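Local coordinates for methylmalonate-semialdehyde dehydrogenase (Oceanimonas doudoroffii, PDB 4ZZ7), which catalyses the NAD-dependent, coenzyme A-acylating oxidation of methylmalonate semialdehyde, at residues Asn254-Met259 / Cys416-Asp421. Residues are numbered along the deposited sequence; the frame is centred on the assembly and turned at random.
Sequences NHAIVM and CIFTRD
Phe418 leans back over the strand of Ala256 and Val258, and it can be followed outward from its CB, which lies 3.9 Å from Ile257 O. A chi1 of -65° turns CG away from the carbonyl carbon, a setting that swings the ring back along its own strand. CD2 then meets Val258 CG2 at 3.9 Å, the two side chains crossing at a slant, and CE2 reaches Ala256 CB at 3.8 Å. Cys416 SG sits over the middle of one ring face, 3.8 Å from the plane, while Ala267 and Leu271 of helix 264-276 also pack against the Phe418 side chain. Strands 254-258 and 411-418 run parallel here, neighbours in the central sheet of the aldehyde dehydrogenase catalytic domain, with 286-292 bonded along the other edge of 254-258. Their backbones are joined by four hydrogen bonds, among them Phe418 N to Ile257 O at 2.8 Å; Met259 N to Phe418 O (3.2 Å) carries the pairing one residue past the end of strand 254-258. On the opposite face Ile257 CB sits 4.1 Å from Ile417 CG1, and Ile417 CD1 touches Met259 CG, under helix 399-408. Met259 CG also lies 3.9 Å from Thr419 CB, the two side chains running alongside each other in the same direction, while Thr419 OG1 hydrogen-bonds Asp261 OD2.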
loop_
_atom_site.group_PDB
_atom_site.type_symbol
_atom_site.label_atom_id
_atom_site.label_comp_id
_atom_site.label_asym_id
_atom_site.label_seq_id
_atom_site.Cartn_x
_atom_site.Cartn_y
_atom_site.Cartn_z
ATOM N N ASN A 254 5.181 23.617 21.877
ATOM C CA ASN A 254 6.108 23.226 20.817
ATOM C C ASN A 254 7.466 23.872 21.004
ATOM O O ASN A 254 7.563 25.085 21.045
ATOM C CB ASN A 254 5.524 23.557 19.445
ATOM C CG ASN A 254 4.405 22.586 19.002
ATOM O OD1 ASN A 254 4.165 22.424 17.813
ATOM N ND2 ASN A 254 3.747 21.939 19.926
ATOM N N HIS A 255 8.501 23.040 21.124
ATOM C CA HIS A 255 9.874 23.484 21.350
ATOM C C HIS A 255 10.696 23.418 20.068
ATOM O O HIS A 255 10.535 22.499 19.291
ATOM C CB HIS A 255 10.572 22.583 22.373
ATOM C CG HIS A 255 10.085 22.727 23.786
ATOM N ND1 HIS A 255 8.754 22.610 24.137
ATOM C CD2 HIS A 255 10.760 22.912 24.943
ATOM C CE1 HIS A 255 8.629 22.748 25.444
ATOM N NE2 HIS A 255 9.831 22.935 25.954
ATOM N N ALA A 256 11.601 24.380 19.887
ATOM C CA ALA A 256 12.587 24.363 18.805
ATOM C C ALA A 256 13.997 24.435 19.388
ATOM O O ALA A 256 14.328 25.383 20.109
ATOM C CB ALA A 256 12.363 25.523 17.848
ATOM N N ILE A 257 14.822 23.453 19.062
ATOM C CA ILE A 257 16.207 23.432 19.485
ATOM C C ILE A 257 16.998 24.208 18.459
ATOM O O ILE A 257 17.035 23.814 17.296
ATOM C CB ILE A 257 16.737 21.990 19.557
ATOM C CG1 ILE A 257 15.906 21.195 20.559
ATOM C CG2 ILE A 257 18.222 21.955 19.923
ATOM C CD1 ILE A 257 16.260 19.734 20.626
ATOM N N VAL A 258 17.607 25.313 18.887
ATOM C CA VAL A 258 18.510 26.104 18.038
ATOM C C VAL A 258 19.953 25.659 18.349
ATOM O O VAL A 258 20.509 25.998 19.394
ATOM C CB VAL A 258 18.326 27.618 18.254
ATOM C CG1 VAL A 258 19.179 28.392 17.276
ATOM C CG2 VAL A 258 16.864 27.998 18.099
ATOM N N MET A 259 20.528 24.876 17.442
ATOM C CA MET A 259 21.883 24.381 17.592
ATOM C C MET A 259 22.861 25.479 17.212
ATOM O O MET A 259 22.497 26.445 16.528
ATOM C CB MET A 259 22.121 23.176 16.682
ATOM C CG MET A 259 21.269 21.948 16.985
ATOM S SD MET A 259 21.674 21.052 18.507
ATOM C CE MET A 259 23.285 20.372 18.139
ATOM N N CYS A 416 10.676 21.222 16.506
ATOM C CA CYS A 416 11.609 21.524 15.405
ATOM C C CYS A 416 13.050 21.519 15.906
ATOM O O CYS A 416 13.304 21.721 17.081
ATOM C CB CYS A 416 11.297 22.873 14.723
ATOM S SG CYS A 416 12.591 23.523 13.568
ATOM N N ILE A 417 13.984 21.280 14.998
ATOM C CA ILE A 417 15.376 21.500 15.282
ATOM C C ILE A 417 15.967 22.339 14.161
ATOM O O ILE A 417 15.741 22.034 12.992
ATOM C CB ILE A 417 16.148 20.179 15.446
ATOM C CG1 ILE A 417 17.600 20.468 15.824
ATOM C CG2 ILE A 417 16.087 19.319 14.187
ATOM C CD1 ILE A 417 18.334 19.262 16.352
ATOM N N PHE A 418 16.700 23.397 14.513
ATOM C CA PHE A 418 17.460 24.155 13.545
ATOM C C PHE A 418 18.896 23.660 13.587
ATOM O O PHE A 418 19.558 23.776 14.609
ATOM C CB PHE A 418 17.389 25.618 13.871
ATOM C CG PHE A 418 16.018 26.181 13.757
ATOM C CD1 PHE A 418 15.455 26.394 12.519
ATOM C CD2 PHE A 418 15.296 26.504 14.876
ATOM C CE1 PHE A 418 14.185 26.930 12.405
ATOM C CE2 PHE A 418 14.035 27.040 14.777
ATOM C CZ PHE A 418 13.471 27.249 13.540
ATOM N N THR A 419 19.367 23.088 12.481
ATOM C CA THR A 419 20.770 22.686 12.332
ATOM C C THR A 419 21.148 22.512 10.858
ATOM O O THR A 419 20.287 22.509 9.983
ATOM C CB THR A 419 21.047 21.391 13.118
ATOM O OG1 THR A 419 22.427 21.017 13.004
ATOM C CG2 THR A 419 20.184 20.241 12.631
ATOM N N ARG A 420 22.439 22.401 10.596
ATOM C CA ARG A 420 22.955 22.065 9.263
ATOM C C ARG A 420 23.383 20.615 9.211
ATOM O O ARG A 420 23.439 20.034 8.149
ATOM C CB ARG A 420 24.110 23.017 8.840
ATOM C CG ARG A 420 23.705 24.503 8.838
ATOM C CD ARG A 420 24.643 25.507 8.144
ATOM N NE ARG A 420 24.648 25.242 6.703
ATOM C CZ ARG A 420 25.576 24.535 6.041
ATOM N NH1 ARG A 420 26.630 24.023 6.679
ATOM N NH2 ARG A 420 25.451 24.328 4.724
ATOM N N ASP A 421 23.655 20.032 10.372
ATOM C CA ASP A 421 24.222 18.674 10.488
ATOM C C ASP A 421 23.202 17.538 10.338
ATOM O O ASP A 421 22.146 17.545 10.976
ATOM C CB ASP A 421 24.946 18.505 11.841
ATOM C CG ASP A 421 25.577 17.144 12.002
ATOM O OD1 ASP A 421 26.314 16.723 11.080
ATOM O OD2 ASP A 421 25.312 16.475 13.028
#